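Local coordinates for DNA mismatch repair protein PMS1 (Saccharomyces cerevisiae, PDB 3H4L) that binds a non-hydrolysable ATP analogue and probably hydrolyses ATP through its N-terminal GHKL-type domain while acting in DNA mismatch repair in the nucleus, at residues B[28-33]-B[55-60]; B[184-189]-B[214-219]; B[283-288]-B[296-301]. All coordinates share one frame; numbering follows the deposited sequence.

Interaction 1 (B[28-33]-B[55-60]); sequences TAVKEL and ESIECS
Leu33 and Cys59 meet where a helix and a β-strand run almost side by side in the same direction, the short segments making an angle of only 15°, and not one hydrogen bond joins them. This is the helix-on-sheet layer of the GHKL (gyrase, Hsp90, histidine kinase, MutL) ATPase fold: helix 26-39 lies on a mixed sheet in which strand 56-61 sits between strands 44-50 and 144-150. The two axes are 9.4 Å apart at closest approach, and the contacts between them are apolar side-chain packing. The CA atoms nearest each other across the gap are those of Val30 and Ile57 and, further along, those of Leu33 and Cys59.

Ile57 sends its long branch up at the helix. CG1 lies anti to the backbone N (chi1 168°) and the next bond is again extended, which carries CD1 in among the helix side chains. The side chains of Val30 and Ile57 pass each other at a slant, modelled too close for their separation to be trusted. Leu33 approaches the same isoleucine tip to tip, its CD1 4.2 Å from CD1 of Ile57. Val30 also leans on Cys174 and Ile178 of helix 167-184, and Leu33 on Val147 of strand 144-150, so both join a wider buried layer.

The same helix serves the nucleotide. Glu32, between the two packing positions in sequence, takes no part in the packing and touches the bound phosphoaminophosphonic acid-adenylate ester, while the side chain of Leu33 remains about 6 Å from that ligand. At the Cys59 end the contact is made close to the backbones: CB of Leu33 rests 3.8 Å from CB of Cys59, and Cys59 SG lies 4.0 Å from Leu33 O.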
loop_
_atom_site.group_PDB
_atom_site.type_symbol
_atom_site.label_atom_id
_atom_site.label_comp_id
_atom_site.label_asym_id
_atom_site.label_seq_id
_atom_site.Cartn_x
_atom_site.Cartn_y
_atom_site.Cartn_z
ATOM N N THR B 28 -7.384 12.775 11.430
ATOM C CA THR B 28 -7.678 14.203 11.499
ATOM C C THR B 28 -6.492 14.961 10.918
ATOM O O THR B 28 -6.660 15.908 10.147
ATOM C CB THR B 28 -7.897 14.652 12.960
ATOM O OG1 THR B 28 -8.974 13.898 13.525
ATOM C CG2 THR B 28 -8.239 16.133 13.038
ATOM N N ALA B 29 -5.286 14.542 11.285
ATOM C CA ALA B 29 -4.097 15.203 10.774
ATOM C C ALA B 29 -4.114 15.166 9.250
ATOM O O ALA B 29 -3.882 16.180 8.602
ATOM C CB ALA B 29 -2.838 14.522 11.313
ATOM N N VAL B 30 -4.405 13.999 8.683
ATOM C CA VAL B 30 -4.460 13.841 7.231
ATOM C C VAL B 30 -5.513 14.748 6.612
ATOM O O VAL B 30 -5.271 15.377 5.577
ATOM C CB VAL B 30 -4.786 12.392 6.836
ATOM C CG1 VAL B 30 -4.885 12.274 5.320
ATOM C CG2 VAL B 30 -3.714 11.453 7.385
ATOM N N LYS B 31 -6.689 14.801 7.234
ATOM C CA LYS B 31 -7.751 15.658 6.728
ATOM C C LYS B 31 -7.210 17.070 6.567
ATOM O O LYS B 31 -7.362 17.681 5.508
ATOM C CB LYS B 31 -8.916 15.729 7.700
ATOM C CG LYS B 31 -9.987 14.692 7.548
ATOM C CD LYS B 31 -11.137 15.072 8.475
ATOM C CE LYS B 31 -12.283 14.085 8.424
ATOM N NZ LYS B 31 -13.406 14.541 9.301
ATOM N N GLU B 32 -6.585 17.578 7.630
ATOM C CA GLU B 32 -6.033 18.932 7.657
ATOM C C GLU B 32 -5.035 19.202 6.540
ATOM O O GLU B 32 -5.036 20.286 5.937
ATOM C CB GLU B 32 -5.384 19.210 9.015
ATOM C CG GLU B 32 -6.354 19.107 10.203
ATOM C CD GLU B 32 -7.436 20.177 10.188
ATOM O OE1 GLU B 32 -7.580 20.892 9.171
ATOM O OE2 GLU B 32 -8.157 20.300 11.202
ATOM N N LEU B 33 -4.192 18.214 6.258
ATOM C CA LEU B 33 -3.202 18.353 5.201
ATOM C C LEU B 33 -3.822 18.333 3.792
ATOM O O LEU B 33 -3.487 19.174 2.947
ATOM C CB LEU B 33 -2.148 17.256 5.341
ATOM C CG LEU B 33 -1.400 17.369 6.670
ATOM C CD1 LEU B 33 -0.448 16.195 6.819
ATOM C CD2 LEU B 33 -0.658 18.711 6.735
ATOM N N GLU B 55 5.434 6.399 12.155
ATOM C CA GLU B 55 6.677 7.133 11.955
ATOM C C GLU B 55 6.402 8.532 11.414
ATOM O O GLU B 55 6.907 9.525 11.937
ATOM C CB GLU B 55 7.577 6.360 10.981
ATOM C CG GLU B 55 8.881 7.044 10.604
ATOM C CD GLU B 55 9.836 7.204 11.773
ATOM O OE1 GLU B 55 9.558 6.653 12.868
ATOM O OE2 GLU B 55 10.879 7.876 11.594
ATOM N N SER B 56 5.588 8.621 10.370
ATOM C CA SER B 56 5.299 9.930 9.798
ATOM C C SER B 56 4.311 9.916 8.643
ATOM O O SER B 56 3.972 8.864 8.091
ATOM C CB SER B 56 6.596 10.563 9.305
ATOM O OG SER B 56 7.232 9.707 8.366
ATOM N N ILE B 57 3.853 11.108 8.284
ATOM C CA ILE B 57 2.950 11.256 7.168
ATOM C C ILE B 57 3.413 12.461 6.409
ATOM O O ILE B 57 3.690 13.495 7.002
ATOM C CB ILE B 57 1.488 11.457 7.582
ATOM C CG1 ILE B 57 0.708 11.887 6.339
ATOM C CG2 ILE B 57 1.375 12.429 8.714
ATOM C CD1 ILE B 57 -0.756 12.052 6.552
ATOM N N GLU B 58 3.478 12.336 5.092
ATOM C CA GLU B 58 3.918 13.437 4.262
ATOM C C GLU B 58 2.885 13.779 3.193
ATOM O O GLU B 58 2.367 12.909 2.500
ATOM C CB GLU B 58 5.272 13.093 3.627
ATOM C CG GLU B 58 5.727 14.079 2.545
ATOM C CD GLU B 58 7.086 13.740 1.933
ATOM O OE1 GLU B 58 7.350 14.193 0.797
ATOM O OE2 GLU B 58 7.892 13.036 2.579
ATOM N N CYS B 59 2.583 15.060 3.059
ATOM C CA CYS B 59 1.621 15.467 2.054
ATOM C C CYS B 59 2.284 16.419 1.063
ATOM O O CYS B 59 2.771 17.491 1.451
ATOM C CB CYS B 59 0.413 16.134 2.712
ATOM S SG CYS B 59 -0.912 16.467 1.562
ATOM N N SER B 60 2.315 16.006 -0.207
ATOM C CA SER B 60 2.929 16.794 -1.272
ATOM C C SER B 60 1.945 17.212 -2.343
ATOM O O SER B 60 1.198 16.383 -2.870
ATOM C CB SER B 60 4.064 16.018 -1.950
ATOM O OG SER B 60 5.285 16.192 -1.267
#

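Interaction 2 (B[184-189]-B[214-219]); sequences INAAIK and RKNISS
Ala186 and Asn216 mark the nearest approach of two quite different backbones, their CA atoms 7.5 Å apart. The 184-189 segment leaves helix 167-184 at Asn185, the first residue to abandon helical angles and the centre of an inverse gamma turn with a weak bond from Ala186 N to Ile184 O. A type I β-turn from Asn185 to Ile188 follows at once, closed by Ile188 N on Asn185 O at 3.0 Å. Facing these turns, 214-219 is a regular piece of helix 213-221.

Across the gap the contact is small and rests on one side chain. Asn216 has CG anti to its carbonyl carbon (chi1 -72°), and the amide is carried toward the turn, where ND2 lies 3.8 Å from Ala186 CA. The carbonyl oxygen of Asn185 is more distant, 4.4 Å from Asn216 ND2, and no hydrogen bond is made. The geometry is that of a helix side abutting a helix-to-strand connection: the turns lead from helix 167-184 into strand 189-195 of the eight-stranded ATPase sheet, and a backbone bond between Ala186 and Ser211 ties them to the loop just ahead of helix 213-221. Asn216 itself also packs on Thr207 and Ser211.

Asn185 heads away from 214-219, and its ND2 bonds back to Tyr181 O of helix 167-184. Within helix 213-221, Lys215 O is gripped twice, by Ser219 N and by Ser219 OG at 2.8 Å. The two donors come from opposite faces of the carbonyl plane, the hydroxyl tilted 32° out of it.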
loop_
_atom_site.group_PDB
_atom_site.type_symbol
_atom_site.label_atom_id
_atom_site.label_comp_id
_atom_site.label_asym_id
_atom_site.label_seq_id
_atom_site.Cartn_x
_atom_site.Cartn_y
_atom_site.Cartn_z
ATOM N N ILE B 184 -14.477 12.325 -5.148
ATOM C CA ILE B 184 -15.142 13.541 -5.588
ATOM C C ILE B 184 -14.232 14.512 -6.329
ATOM O O ILE B 184 -14.696 15.281 -7.165
ATOM C CB ILE B 184 -15.770 14.289 -4.405
ATOM C CG1 ILE B 184 -16.707 15.391 -4.916
ATOM C CG2 ILE B 184 -14.682 14.904 -3.548
ATOM C CD1 ILE B 184 -17.955 14.878 -5.635
ATOM N N ASN B 185 -12.941 14.483 -6.031
ATOM C CA ASN B 185 -12.012 15.398 -6.682
ATOM C C ASN B 185 -11.385 14.878 -7.973
ATOM O O ASN B 185 -10.206 14.517 -8.022
ATOM C CB ASN B 185 -10.935 15.825 -5.692
ATOM C CG ASN B 185 -11.491 16.694 -4.587
ATOM O OD1 ASN B 185 -11.869 17.843 -4.817
ATOM N ND2 ASN B 185 -11.561 16.147 -3.380
ATOM N N ALA B 186 -12.209 14.877 -9.015
ATOM C CA ALA B 186 -11.839 14.438 -10.351
ATOM C C ALA B 186 -10.671 15.237 -10.934
ATOM O O ALA B 186 -9.788 14.681 -11.583
ATOM C CB ALA B 186 -13.047 14.565 -11.260
ATOM N N ALA B 187 -10.679 16.544 -10.707
ATOM C CA ALA B 187 -9.635 17.418 -11.220
ATOM C C ALA B 187 -8.324 17.254 -10.452
ATOM O O ALA B 187 -7.356 17.982 -10.696
ATOM C CB ALA B 187 -10.103 18.871 -11.146
ATOM N N ILE B 188 -8.291 16.292 -9.534
ATOM C CA ILE B 188 -7.107 16.068 -8.715
ATOM C C ILE B 188 -6.580 14.640 -8.765
ATOM O O ILE B 188 -7.349 13.683 -8.708
ATOM C CB ILE B 188 -7.399 16.420 -7.231
ATOM C CG1 ILE B 188 -7.792 17.894 -7.110
ATOM C CG2 ILE B 188 -6.174 16.131 -6.367
ATOM C CD1 ILE B 188 -8.093 18.340 -5.698
ATOM N N LYS B 189 -5.263 14.501 -8.865
ATOM C CA LYS B 189 -4.649 13.177 -8.876
ATOM C C LYS B 189 -4.102 12.840 -7.492
ATOM O O LYS B 189 -3.228 13.539 -6.975
ATOM C CB LYS B 189 -3.489 13.091 -9.872
ATOM C CG LYS B 189 -2.683 11.809 -9.683
ATOM C CD LYS B 189 -1.422 11.728 -10.530
ATOM C CE LYS B 189 -0.736 10.374 -10.304
ATOM N NZ LYS B 189 0.420 10.122 -11.215
ATOM N N ARG B 214 -16.967 8.117 -11.643
ATOM C CA ARG B 214 -17.026 6.705 -11.971
ATOM C C ARG B 214 -15.636 6.098 -12.090
ATOM O O ARG B 214 -15.316 5.120 -11.411
ATOM C CB ARG B 214 -17.772 6.507 -13.283
ATOM C CG ARG B 214 -17.798 5.067 -13.732
ATOM C CD ARG B 214 -18.662 4.880 -14.950
ATOM N NE ARG B 214 -18.922 3.467 -15.178
ATOM C CZ ARG B 214 -19.854 3.005 -16.002
ATOM N NH1 ARG B 214 -20.618 3.851 -16.682
ATOM N NH2 ARG B 214 -20.028 1.697 -16.136
ATOM N N LYS B 215 -14.813 6.669 -12.964
ATOM C CA LYS B 215 -13.465 6.161 -13.149
ATOM C C LYS B 215 -12.765 6.063 -11.797
ATOM O O LYS B 215 -12.034 5.099 -11.542
ATOM C CB LYS B 215 -12.672 7.059 -14.103
ATOM C CG LYS B 215 -13.299 7.167 -15.497
ATOM C CD LYS B 215 -12.421 7.929 -16.491
ATOM C CE LYS B 215 -11.167 7.139 -16.842
ATOM N NZ LYS B 215 -10.270 7.856 -17.801
ATOM N N ASN B 216 -13.009 7.038 -10.921
ATOM C CA ASN B 216 -12.389 7.035 -9.599
ATOM C C ASN B 216 -12.961 5.996 -8.641
ATOM O O ASN B 216 -12.233 5.447 -7.823
ATOM C CB ASN B 216 -12.458 8.423 -8.951
ATOM C CG ASN B 216 -11.509 9.411 -9.598
ATOM O OD1 ASN B 216 -10.462 9.027 -10.107
ATOM N ND2 ASN B 216 -11.862 10.689 -9.570
ATOM N N ILE B 217 -14.257 5.722 -8.719
ATOM C CA ILE B 217 -14.823 4.720 -7.821
ATOM C C ILE B 217 -14.244 3.380 -8.238
ATOM O O ILE B 217 -13.936 2.537 -7.399
ATOM C CB ILE B 217 -16.368 4.641 -7.914
ATOM C CG1 ILE B 217 -16.991 5.926 -7.366
ATOM C CG2 ILE B 217 -16.884 3.417 -7.138
ATOM C CD1 ILE B 217 -18.503 5.944 -7.417
ATOM N N SER B 218 -14.083 3.199 -9.545
ATOM C CA SER B 218 -13.539 1.954 -10.074
ATOM C C SER B 218 -12.070 1.735 -9.710
ATOM O O SER B 218 -11.625 0.592 -9.554
ATOM C CB SER B 218 -13.717 1.900 -11.593
ATOM O OG SER B 218 -15.029 1.467 -11.917
ATOM N N SER B 219 -11.326 2.829 -9.585
ATOM C CA SER B 219 -9.919 2.753 -9.217
ATOM C C SER B 219 -9.828 2.498 -7.719
ATOM O O SER B 219 -9.102 1.617 -7.260
ATOM C CB SER B 219 -9.209 4.070 -9.535
ATOM O OG SER B 219 -9.371 4.410 -10.895
#

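Interaction 3 (B[283-288]-B[296-301]); sequences QFIYVN and TLLKCC
Gln283 meets Leu298 first, at the start of strand 283-287. Its side chain crosses that of the leucine at a slant, and OE1 lies 3.9 Å from Leu298 CD2, a van der Waals contact between the amide oxygen and a methyl. The other end of the amide is fixed elsewhere: NE2 donates to Pro314 O and to Asn302 OD1, two bonds that would limit rotation of the group. Phe284 points to the other face of the sheet, where its ring meets that of Phe317 with planes about 10° apart. Ile285 returns to the helix. Its CG2 branch is anti to the carbonyl carbon while CG1 takes the place between N and C (chi1 56°), and CG2 reaches Leu298 CD2 at 3.8 Å. One methyl of Leu298 therefore touches both Gln283 and Ile285. Tyr286 bonds through its hydroxyl to Gly180 O of helix 167-184. Val287 completes the strand against Leu320. Strand 283-287, helix 295-306 and strand 316-321, the two strands parallel neighbours in the sheet, form a β-α-β crossover within the region of the mismatch-repair C-terminal family, of the S5 clan.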
loop_
_atom_site.group_PDB
_atom_site.type_symbol
_atom_site.label_atom_id
_atom_site.label_comp_id
_atom_site.label_asym_id
_atom_site.label_seq_id
_atom_site.Cartn_x
_atom_site.Cartn_y
_atom_site.Cartn_z
ATOM N N GLN B 283 -20.473 4.727 2.504
ATOM C CA GLN B 283 -21.377 5.832 2.198
ATOM C C GLN B 283 -20.666 7.201 2.210
ATOM O O GLN B 283 -20.153 7.636 3.240
ATOM C CB GLN B 283 -22.550 5.819 3.190
ATOM C CG GLN B 283 -23.134 4.422 3.447
ATOM C CD GLN B 283 -24.478 4.452 4.167
ATOM O OE1 GLN B 283 -24.646 5.136 5.177
ATOM N NE2 GLN B 283 -25.439 3.696 3.650
ATOM N N PHE B 284 -20.647 7.868 1.053
ATOM C CA PHE B 284 -20.007 9.181 0.908
ATOM C C PHE B 284 -20.991 10.223 0.374
ATOM O O PHE B 284 -21.689 9.983 -0.618
ATOM C CB PHE B 284 -18.825 9.121 -0.070
ATOM C CG PHE B 284 -17.758 8.149 0.319
ATOM C CD1 PHE B 284 -17.894 6.802 0.040
ATOM C CD2 PHE B 284 -16.605 8.583 0.968
ATOM C CE1 PHE B 284 -16.896 5.896 0.397
ATOM C CE2 PHE B 284 -15.602 7.682 1.329
ATOM C CZ PHE B 284 -15.750 6.337 1.042
ATOM N N ILE B 285 -21.025 11.387 1.015
ATOM C CA ILE B 285 -21.914 12.473 0.598
ATOM C C ILE B 285 -21.124 13.761 0.481
ATOM O O ILE B 285 -20.331 14.105 1.365
ATOM C CB ILE B 285 -23.004 12.732 1.619
ATOM C CG1 ILE B 285 -22.322 13.016 2.957
ATOM C CG2 ILE B 285 -23.959 11.561 1.675
ATOM C CD1 ILE B 285 -23.211 13.126 4.112
ATOM N N TYR B 286 -21.361 14.487 -0.597
ATOM C CA TYR B 286 -20.657 15.730 -0.809
ATOM C C TYR B 286 -21.580 16.895 -1.137
ATOM O O TYR B 286 -22.592 16.739 -1.819
ATOM C CB TYR B 286 -19.659 15.582 -1.951
ATOM C CG TYR B 286 -18.801 14.346 -1.906
ATOM C CD1 TYR B 286 -19.301 13.114 -2.319
ATOM C CD2 TYR B 286 -17.462 14.424 -1.530
ATOM C CE1 TYR B 286 -18.481 11.997 -2.377
ATOM C CE2 TYR B 286 -16.637 13.316 -1.579
ATOM C CZ TYR B 286 -17.146 12.106 -2.013
ATOM O OH TYR B 286 -16.304 11.029 -2.162
ATOM N N VAL B 287 -21.212 18.067 -0.635
ATOM C CA VAL B 287 -21.951 19.288 -0.901
ATOM C C VAL B 287 -20.903 20.212 -1.503
ATOM O O VAL B 287 -19.967 20.647 -0.826
ATOM C CB VAL B 287 -22.536 19.895 0.385
ATOM C CG1 VAL B 287 -23.243 21.210 0.068
ATOM C CG2 VAL B 287 -23.510 18.914 1.008
ATOM N N ASN B 288 -21.057 20.484 -2.793
ATOM C CA ASN B 288 -20.110 21.316 -3.526
ATOM C C ASN B 288 -18.697 20.741 -3.425
ATOM O O ASN B 288 -17.767 21.403 -2.960
ATOM C CB ASN B 288 -20.137 22.767 -3.026
ATOM C CG ASN B 288 -21.476 23.445 -3.274
ATOM O OD1 ASN B 288 -22.170 23.160 -4.257
ATOM N ND2 ASN B 288 -21.839 24.361 -2.385
ATOM N N THR B 296 -28.157 13.569 8.997
ATOM C CA THR B 296 -29.564 13.579 8.626
ATOM C C THR B 296 -29.854 13.001 7.237
ATOM O O THR B 296 -30.715 12.133 7.098
ATOM C CB THR B 296 -30.135 15.021 8.728
ATOM O OG1 THR B 296 -31.455 15.067 8.173
ATOM C CG2 THR B 296 -29.247 16.002 7.991
ATOM N N LEU B 297 -29.136 13.463 6.215
ATOM C CA LEU B 297 -29.365 12.974 4.855
ATOM C C LEU B 297 -29.034 11.495 4.672
ATOM O O LEU B 297 -29.579 10.838 3.779
ATOM C CB LEU B 297 -28.571 13.796 3.840
ATOM C CG LEU B 297 -28.844 13.450 2.367
ATOM C CD1 LEU B 297 -30.306 13.730 2.019
ATOM C CD2 LEU B 297 -27.924 14.266 1.474
ATOM N N LEU B 298 -28.137 10.963 5.497
ATOM C CA LEU B 298 -27.801 9.550 5.386
ATOM C C LEU B 298 -28.947 8.738 5.966
ATOM O O LEU B 298 -29.380 7.749 5.366
ATOM C CB LEU B 298 -26.498 9.225 6.122
ATOM C CG LEU B 298 -25.209 9.494 5.344
ATOM C CD1 LEU B 298 -24.031 8.951 6.130
ATOM C CD2 LEU B 298 -25.275 8.834 3.976
ATOM N N LYS B 299 -29.441 9.160 7.128
ATOM C CA LYS B 299 -30.550 8.462 7.755
ATOM C C LYS B 299 -31.635 8.318 6.700
ATOM O O LYS B 299 -32.137 7.222 6.459
ATOM C CB LYS B 299 -31.073 9.253 8.946
ATOM N N CYS B 300 -31.976 9.428 6.054
ATOM C CA CYS B 300 -32.997 9.402 5.020
ATOM C C CYS B 300 -32.654 8.380 3.931
ATOM O O CYS B 300 -33.501 7.571 3.545
ATOM C CB CYS B 300 -33.168 10.790 4.403
ATOM S SG CYS B 300 -34.448 10.848 3.123
ATOM N N CYS B 301 -31.417 8.413 3.444
ATOM C CA CYS B 301 -30.978 7.480 2.410
ATOM C C CYS B 301 -31.255 6.051 2.860
ATOM O O CYS B 301 -31.904 5.279 2.158
ATOM C CB CYS B 301 -29.474 7.642 2.154
ATOM S SG CYS B 301 -28.967 8.592 0.693
#

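How the interactions relate
From the N terminus, interaction 1 closes first, a loop that leaves helix 26-39, passes through strand 44-50 and returns on strand 56-61. Interaction 2 follows, its loop running through strands 189-195 and 200-206 before helix 213-221. Interaction 3 closes last and shortest, with seven residues between its segments. The three are in series, and none nests in or crosses another. Interactions 1 and 3 stay apart, their centres 25 Å from each other, one in the ATPase fold and the other in the S5-type region. Interaction 2 links the two regions: Ile184 packs against Tyr286 of interaction 3, while Asn185 and Ile188 lean on Ile38 of helix 26-39, the helix of interaction 1.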